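Local coordinates for KP6 killer toxin subunit beta (Ustilago maydis virus P6, PDB 4GVB), which acts as the beta subunit of a secreted antifungal killer toxin, which together with its alpha subunit kills sensitive cells of the same or related species, at residues B[4-12]-B[44-55]; B[21-29]-B[60-70]. All blocks are in the same frame, centred on the assembly; numbering follows the deposited sequence.

Interaction 1: residues B[4-12]-B[44-55]; sequences PRPVMCQCV and GFCRAKYSWDLF
The ring of Phe45 lies between two side chains of strand 7-13. Over one face sits Gln10, whose CG is 3.4 Å from the ring centroid in a CH-pi contact, and whose amide plane is tilted only 17° from the ring. Above the opposite face, farther off, is Met8 SD, 4.7 Å from the centroid, a Met-aromatic contact; Cys9 N meets the ring edge in its plane. The Phe55 ring has water 2 over the centre of one face and Cys9 SG at its edge, while Val7 CG1 packs 3.8 Å from its CE1. Between these aromatics the backbones form a single antiparallel bridge, the hydrogen-bonded pair Cys9 and Cys46. Its Cys46 N to Cys9 O bond is 2.9 Å and nearly straight, at 176°; the return bond, Cys9 N to Cys46 O, is 3.2 Å. This short pairing joins strand 46-47 to strand 7-13, which forms an antiparallel sheet with strand 70-76, and beyond it waters take over. Water 1 links Val7 O to Ala48 N, and water 2 links Val7 N to Phe55 O. With CG between its backbone N and carbonyl carbon (chi1 61°), Met8 runs alongside Arg47, which forms a salt bridge with Asp43.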
# COMPACT_ATOMS: atom_id res chain seq x y z
N PRO B 4 7.33 -19.15 20.25
CA PRO B 4 7.11 -17.97 19.41
C PRO B 4 6.62 -16.77 20.21
O PRO B 4 5.60 -16.85 20.90
CB PRO B 4 6.03 -18.44 18.43
CG PRO B 4 6.31 -19.91 18.27
CD PRO B 4 6.83 -20.39 19.62
N ARG B 5 7.35 -15.66 20.13
CA ARG B 5 7.05 -14.46 20.90
C ARG B 5 6.59 -13.33 20.01
O ARG B 5 6.75 -13.37 18.79
CB ARG B 5 8.27 -14.01 21.69
CG ARG B 5 9.02 -15.13 22.37
CD ARG B 5 8.14 -15.86 23.36
NE ARG B 5 8.27 -15.31 24.71
CZ ARG B 5 7.38 -14.50 25.28
NH1 ARG B 5 6.28 -14.15 24.63
NH2 ARG B 5 7.60 -14.06 26.52
N PRO B 6 6.03 -12.28 20.61
CA PRO B 6 5.53 -11.18 19.80
C PRO B 6 6.66 -10.33 19.22
O PRO B 6 7.66 -10.08 19.88
CB PRO B 6 4.68 -10.37 20.78
CG PRO B 6 4.37 -11.34 21.91
CD PRO B 6 5.60 -12.18 22.02
N VAL B 7 6.47 -9.90 17.97
CA VAL B 7 7.46 -9.08 17.27
C VAL B 7 6.84 -7.73 16.94
O VAL B 7 5.61 -7.60 16.86
CB VAL B 7 7.93 -9.79 15.97
CG1 VAL B 7 6.81 -9.79 14.94
CG2 VAL B 7 9.16 -9.12 15.40
N MET B 8 7.67 -6.70 16.79
CA MET B 8 7.21 -5.41 16.28
C MET B 8 8.05 -5.06 15.06
O MET B 8 9.26 -5.28 15.05
CB MET B 8 7.28 -4.33 17.36
CG MET B 8 8.68 -4.05 17.89
SD MET B 8 8.68 -2.95 19.33
CE MET B 8 10.42 -2.61 19.48
N CYS B 9 7.42 -4.52 14.02
CA CYS B 9 8.08 -4.32 12.74
C CYS B 9 7.76 -2.99 12.09
O CYS B 9 6.69 -2.42 12.31
CB CYS B 9 7.68 -5.43 11.76
SG CYS B 9 8.04 -7.14 12.27
N GLN B 10 8.72 -2.51 11.31
CA GLN B 10 8.54 -1.35 10.44
C GLN B 10 8.80 -1.82 9.02
O GLN B 10 9.63 -2.70 8.79
CB GLN B 10 9.59 -0.27 10.75
CG GLN B 10 9.68 0.21 12.19
CD GLN B 10 10.82 1.21 12.34
OE1 GLN B 10 10.68 2.23 13.02
NE2 GLN B 10 11.94 0.93 11.70
N CYS B 11 8.09 -1.23 8.06
CA CYS B 11 8.50 -1.31 6.65
C CYS B 11 9.58 -0.27 6.43
O CYS B 11 9.48 0.84 6.94
CB CYS B 11 7.29 -1.02 5.74
SG CYS B 11 5.95 -2.20 5.94
N VAL B 12 10.62 -0.62 5.67
CA VAL B 12 11.74 0.27 5.45
C VAL B 12 12.16 0.26 3.99
O VAL B 12 11.92 -0.72 3.27
CB VAL B 12 12.95 -0.11 6.34
CG1 VAL B 12 12.59 0.01 7.81
CG2 VAL B 12 13.42 -1.54 6.02
N GLY B 44 6.88 4.52 14.79
CA GLY B 44 6.60 3.94 13.49
C GLY B 44 6.52 2.43 13.42
O GLY B 44 6.57 1.84 12.33
N PHE B 45 6.39 1.78 14.57
CA PHE B 45 6.27 0.32 14.58
C PHE B 45 4.83 -0.14 14.59
O PHE B 45 3.96 0.54 15.11
CB PHE B 45 6.99 -0.27 15.80
CG PHE B 45 8.47 -0.41 15.61
CD1 PHE B 45 9.33 0.61 15.97
CD2 PHE B 45 9.01 -1.57 15.09
CE1 PHE B 45 10.69 0.48 15.80
CE2 PHE B 45 10.37 -1.71 14.92
CZ PHE B 45 11.21 -0.69 15.27
N CYS B 46 4.61 -1.32 14.01
CA CYS B 46 3.35 -2.03 14.14
C CYS B 46 3.52 -3.10 15.21
O CYS B 46 4.48 -3.87 15.19
CB CYS B 46 2.99 -2.67 12.79
SG CYS B 46 1.55 -3.73 12.77
N ARG B 47 2.59 -3.15 16.16
CA ARG B 47 2.66 -4.12 17.24
C ARG B 47 1.40 -4.99 17.28
O ARG B 47 0.35 -4.58 16.78
CB ARG B 47 2.84 -3.41 18.57
CG ARG B 47 4.13 -2.62 18.70
CD ARG B 47 4.08 -1.73 19.93
NE ARG B 47 5.39 -1.21 20.29
CZ ARG B 47 5.92 -0.10 19.78
NH1 ARG B 47 5.25 0.60 18.86
NH2 ARG B 47 7.12 0.30 20.17
N ALA B 48 1.52 -6.18 17.86
CA ALA B 48 0.37 -7.04 18.09
C ALA B 48 -0.56 -6.38 19.11
O ALA B 48 -0.11 -5.73 20.05
CB ALA B 48 0.82 -8.40 18.58
N LYS B 49 -1.87 -6.54 18.91
CA LYS B 49 -2.84 -5.96 19.84
C LYS B 49 -2.83 -6.70 21.19
O LYS B 49 -3.04 -6.08 22.24
CB LYS B 49 -4.23 -5.97 19.21
CG LYS B 49 -4.32 -5.14 17.94
CD LYS B 49 -5.72 -5.11 17.36
CE LYS B 49 -5.85 -3.93 16.39
NZ LYS B 49 -7.23 -3.80 15.84
N TYR B 50 -2.58 -8.00 21.15
CA TYR B 50 -2.51 -8.82 22.35
C TYR B 50 -1.38 -9.83 22.21
O TYR B 50 -1.01 -10.20 21.09
CB TYR B 50 -3.81 -9.58 22.56
CG TYR B 50 -5.07 -8.74 22.64
CD1 TYR B 50 -5.38 -8.03 23.80
CD2 TYR B 50 -5.96 -8.69 21.58
CE1 TYR B 50 -6.54 -7.27 23.88
CE2 TYR B 50 -7.12 -7.94 21.66
CZ TYR B 50 -7.40 -7.23 22.81
OH TYR B 50 -8.56 -6.48 22.87
N SER B 51 -0.84 -10.31 23.33
CA SER B 51 0.30 -11.23 23.28
C SER B 51 -0.05 -12.55 22.60
O SER B 51 0.81 -13.21 22.01
CB SER B 51 0.88 -11.47 24.68
OG SER B 51 0.08 -12.37 25.43
N TRP B 52 -1.32 -12.93 22.68
CA TRP B 52 -1.79 -14.17 22.07
C TRP B 52 -2.15 -13.93 20.61
O TRP B 52 -2.26 -14.87 19.82
CB TRP B 52 -2.99 -14.72 22.85
CG TRP B 52 -4.04 -13.68 23.14
CD1 TRP B 52 -4.17 -12.94 24.29
CD2 TRP B 52 -5.10 -13.25 22.27
NE1 TRP B 52 -5.24 -12.08 24.18
CE2 TRP B 52 -5.83 -12.25 22.95
CE3 TRP B 52 -5.50 -13.61 20.98
CZ2 TRP B 52 -6.94 -11.62 22.38
CZ3 TRP B 52 -6.60 -12.98 20.42
CH2 TRP B 52 -7.30 -11.99 21.12
N ASP B 53 -2.30 -12.65 20.25
CA ASP B 53 -2.76 -12.25 18.92
C ASP B 53 -1.60 -11.70 18.08
O ASP B 53 -1.69 -10.60 17.52
CB ASP B 53 -3.84 -11.18 19.08
CG ASP B 53 -4.55 -10.86 17.77
OD1 ASP B 53 -4.84 -11.79 16.99
OD2 ASP B 53 -4.82 -9.67 17.52
N LEU B 54 -0.51 -12.45 18.00
CA LEU B 54 0.70 -11.95 17.33
C LEU B 54 0.70 -12.26 15.84
O LEU B 54 0.08 -13.22 15.38
CB LEU B 54 1.96 -12.51 18.00
CG LEU B 54 2.40 -13.94 17.68
CD1 LEU B 54 3.25 -13.98 16.41
CD2 LEU B 54 3.19 -14.54 18.84
N PHE B 55 1.39 -11.42 15.07
CA PHE B 55 1.66 -11.71 13.67
C PHE B 55 3.15 -12.07 13.56
O PHE B 55 3.96 -11.64 14.39
CB PHE B 55 1.32 -10.50 12.81
CG PHE B 55 2.05 -9.25 13.22
CD1 PHE B 55 3.35 -9.01 12.79
CD2 PHE B 55 1.44 -8.31 14.03
CE1 PHE B 55 4.03 -7.87 13.17
CE2 PHE B 55 2.11 -7.16 14.41
CZ PHE B 55 3.42 -6.94 13.98
O HOH W 1 3.97 -6.92 19.05
O HOH W 2 3.87 -9.88 16.63

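Interaction 2: residues B[21-29]-B[60-70]; sequences LDAVTRAAC and FYQACLRYSHA
A methyl group on an aromatic face is the striking feature here: Ala27 CB stands almost over the centre of the Tyr67 ring, 3.8 Å from the centroid and 11° off the ring normal, a CH-pi contact. No direct hydrogen bond spans the two segments. Water 3 lies 3.1 Å from Tyr67 OH and also contacts Ala27 O, although the latter distance is short enough to make its exact position doubtful. The helices 22-29 and 60-67 cross at 121°, with axes approaching to 8.4 Å, and small residues permit this closeness. Ala28 CB meets Ala63 CB at 3.6 Å, and the same methyl also packs against Cys64. At one flank Phe60 reaches in with its rim: Thr25 CG2 touches CZ at 3.9 Å, in the plane of the ring, and the two side chains cross at about a right angle. The first torsion of Phe60 (chi1 -159°) places CG anti to the backbone N and sends the ring across toward Thr25 and Ala28. On the other flank Val24 spreads both methyls against Ser68, with CG2 3.7 Å from Ser68 CB, while Leu21 CD1 packs on Ala70 CB at 4.1 Å. Cys64 O accepts from both Tyr67 N and Ser68 N. Polar ends find partners to the side: Thr25 OG1 bonds to Cys11 N, and Ser68 OG bonds to Leu68 O of the alpha subunit. Tyr67 packs on Tyr29 of that same subunit, which places the helix pair at the heterodimer interface. Within its own chain the pair lies against strand 7-13, where Val24, Ala28 and Phe60 all touch Cys11, and Cys64 also meets Thr72 of strand 70-76.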
# COMPACT_ATOMS: atom_id res chain seq x y z
N LEU B 21 9.41 3.72 6.35
CA LEU B 21 8.42 4.22 5.39
C LEU B 21 7.09 4.14 6.08
O LEU B 21 6.41 3.11 6.03
CB LEU B 21 8.41 3.35 4.12
CG LEU B 21 9.68 3.28 3.27
CD1 LEU B 21 9.51 2.29 2.09
CD2 LEU B 21 10.07 4.65 2.80
N ASP B 22 6.71 5.22 6.75
CA ASP B 22 5.60 5.17 7.69
C ASP B 22 4.24 4.78 7.08
O ASP B 22 3.53 3.95 7.62
CB ASP B 22 5.51 6.47 8.50
CG ASP B 22 6.70 6.66 9.45
OD1 ASP B 22 7.38 5.66 9.80
OD2 ASP B 22 6.96 7.81 9.86
N ALA B 23 3.89 5.37 5.95
CA ALA B 23 2.60 5.09 5.33
C ALA B 23 2.52 3.63 4.86
O ALA B 23 1.44 3.02 4.85
CB ALA B 23 2.35 6.05 4.19
N VAL B 24 3.66 3.09 4.47
CA VAL B 24 3.75 1.69 4.07
C VAL B 24 3.53 0.80 5.30
O VAL B 24 2.76 -0.16 5.27
CB VAL B 24 5.12 1.39 3.40
CG1 VAL B 24 5.16 -0.04 2.91
CG2 VAL B 24 5.36 2.35 2.23
N THR B 25 4.24 1.12 6.38
CA THR B 25 4.02 0.42 7.64
C THR B 25 2.55 0.49 8.07
O THR B 25 1.96 -0.52 8.45
CB THR B 25 4.92 0.96 8.77
OG1 THR B 25 6.29 0.99 8.32
CG2 THR B 25 4.82 0.09 9.97
N ARG B 26 1.97 1.69 8.04
CA ARG B 26 0.57 1.88 8.40
C ARG B 26 -0.35 0.97 7.56
O ARG B 26 -1.28 0.34 8.07
CB ARG B 26 0.19 3.36 8.23
CG ARG B 26 -1.27 3.67 8.41
CD ARG B 26 -1.50 5.18 8.44
NE ARG B 26 -0.55 5.86 9.31
CZ ARG B 26 0.38 6.70 8.89
NH1 ARG B 26 0.48 6.97 7.59
NH2 ARG B 26 1.21 7.27 9.75
N ALA B 27 -0.08 0.91 6.26
CA ALA B 27 -0.93 0.11 5.37
C ALA B 27 -0.78 -1.38 5.68
O ALA B 27 -1.75 -2.12 5.75
CB ALA B 27 -0.58 0.38 3.91
N ALA B 28 0.46 -1.81 5.90
CA ALA B 28 0.73 -3.21 6.19
C ALA B 28 0.14 -3.63 7.53
O ALA B 28 -0.34 -4.76 7.68
CB ALA B 28 2.24 -3.47 6.17
N CYS B 29 0.17 -2.71 8.49
CA CYS B 29 -0.27 -2.98 9.86
C CYS B 29 -1.79 -3.19 9.98
O CYS B 29 -2.24 -3.94 10.84
CB CYS B 29 0.16 -1.85 10.81
SG CYS B 29 0.10 -2.30 12.57
N PHE B 60 4.52 -10.06 8.18
CA PHE B 60 4.68 -8.62 8.02
C PHE B 60 5.50 -8.27 6.80
O PHE B 60 5.21 -7.29 6.11
CB PHE B 60 5.29 -7.98 9.26
CG PHE B 60 5.01 -6.51 9.35
CD1 PHE B 60 3.78 -6.06 9.77
CD2 PHE B 60 5.97 -5.58 8.97
CE1 PHE B 60 3.50 -4.71 9.84
CE2 PHE B 60 5.70 -4.23 9.04
CZ PHE B 60 4.46 -3.80 9.48
N TYR B 61 6.54 -9.07 6.54
CA TYR B 61 7.37 -8.88 5.36
C TYR B 61 6.54 -8.94 4.08
O TYR B 61 6.70 -8.13 3.17
CB TYR B 61 8.49 -9.94 5.30
CG TYR B 61 9.41 -9.81 4.11
CD1 TYR B 61 9.21 -10.57 2.96
CD2 TYR B 61 10.48 -8.92 4.13
CE1 TYR B 61 10.06 -10.44 1.87
CE2 TYR B 61 11.32 -8.78 3.04
CZ TYR B 61 11.10 -9.54 1.91
OH TYR B 61 11.94 -9.41 0.83
N GLN B 62 5.67 -9.94 4.00
CA GLN B 62 4.77 -10.06 2.85
C GLN B 62 3.88 -8.82 2.77
O GLN B 62 3.65 -8.27 1.69
CB GLN B 62 3.91 -11.32 2.98
CG GLN B 62 2.94 -11.51 1.83
CD GLN B 62 2.27 -12.88 1.84
OE1 GLN B 62 2.56 -13.72 2.70
NE2 GLN B 62 1.37 -13.10 0.89
N ALA B 63 3.38 -8.39 3.93
CA ALA B 63 2.52 -7.20 4.02
C ALA B 63 3.20 -5.94 3.46
O ALA B 63 2.63 -5.23 2.62
CB ALA B 63 2.06 -6.97 5.45
N CYS B 64 4.42 -5.68 3.91
CA CYS B 64 5.18 -4.54 3.42
C CYS B 64 5.33 -4.59 1.90
O CYS B 64 5.13 -3.59 1.22
CB CYS B 64 6.57 -4.47 4.07
SG CYS B 64 6.54 -4.13 5.85
N LEU B 65 5.66 -5.77 1.38
CA LEU B 65 5.94 -5.93 -0.04
C LEU B 65 4.70 -5.78 -0.91
O LEU B 65 4.81 -5.52 -2.11
CB LEU B 65 6.62 -7.27 -0.31
CG LEU B 65 8.14 -7.31 -0.16
CD1 LEU B 65 8.63 -8.69 -0.53
CD2 LEU B 65 8.80 -6.25 -1.05
N ARG B 66 3.53 -5.95 -0.33
CA ARG B 66 2.29 -5.71 -1.06
C ARG B 66 2.07 -4.22 -1.32
O ARG B 66 1.32 -3.85 -2.24
CB ARG B 66 1.10 -6.31 -0.31
CG ARG B 66 0.92 -7.79 -0.61
CD ARG B 66 0.70 -8.57 0.65
NE ARG B 66 -0.63 -8.34 1.21
CZ ARG B 66 -1.61 -9.23 1.19
NH1 ARG B 66 -1.41 -10.42 0.64
NH2 ARG B 66 -2.79 -8.94 1.72
N TYR B 67 2.72 -3.37 -0.54
CA TYR B 67 2.44 -1.94 -0.65
C TYR B 67 3.56 -1.08 -1.21
O TYR B 67 3.30 0.03 -1.68
CB TYR B 67 1.92 -1.37 0.69
CG TYR B 67 0.54 -1.88 1.00
CD1 TYR B 67 -0.58 -1.29 0.42
CD2 TYR B 67 0.35 -2.97 1.83
CE1 TYR B 67 -1.84 -1.76 0.67
CE2 TYR B 67 -0.92 -3.45 2.09
CZ TYR B 67 -2.01 -2.84 1.50
OH TYR B 67 -3.27 -3.32 1.76
N SER B 68 4.79 -1.59 -1.20
CA SER B 68 5.94 -0.83 -1.66
C SER B 68 7.13 -1.74 -1.92
O SER B 68 7.14 -2.89 -1.48
CB SER B 68 6.31 0.23 -0.61
OG SER B 68 7.20 1.20 -1.14
N HIS B 69 8.14 -1.24 -2.63
CA HIS B 69 9.37 -2.01 -2.72
C HIS B 69 10.12 -1.81 -1.41
O HIS B 69 11.00 -0.95 -1.31
CB HIS B 69 10.25 -1.61 -3.89
CG HIS B 69 11.45 -2.49 -4.06
ND1 HIS B 69 11.35 -3.81 -4.43
CD2 HIS B 69 12.77 -2.26 -3.87
CE1 HIS B 69 12.55 -4.35 -4.49
NE2 HIS B 69 13.43 -3.43 -4.15
N ALA B 70 9.75 -2.60 -0.41
CA ALA B 70 10.24 -2.36 0.93
C ALA B 70 10.78 -3.63 1.58
O ALA B 70 10.43 -4.74 1.19
CB ALA B 70 9.13 -1.76 1.80
O HOH W 3 -3.90 -1.91 4.48

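How the interactions relate
The two contacts have centres 13 Å apart and lie on opposite sides of the centre of the chain, yet they are closely tied. Their segments alternate in sequence: 4-12, 21-29, 44-55 and then 60-70, so strand 7-13 is followed by helix 22-29, and strand 46-47 by helix 57-67. Two disulfides cross between them, Cys11 to Cys64 and Cys29 to Cys46, each joining a strand-bearing segment of interaction 1 to a helix of interaction 2. Cys9 also packs on Phe60, and Val12 on Ala70. In this small secreted protein, covalent links thereby hold sheet and helices together, while the alpha subunit touches interaction 2 and not interaction 1.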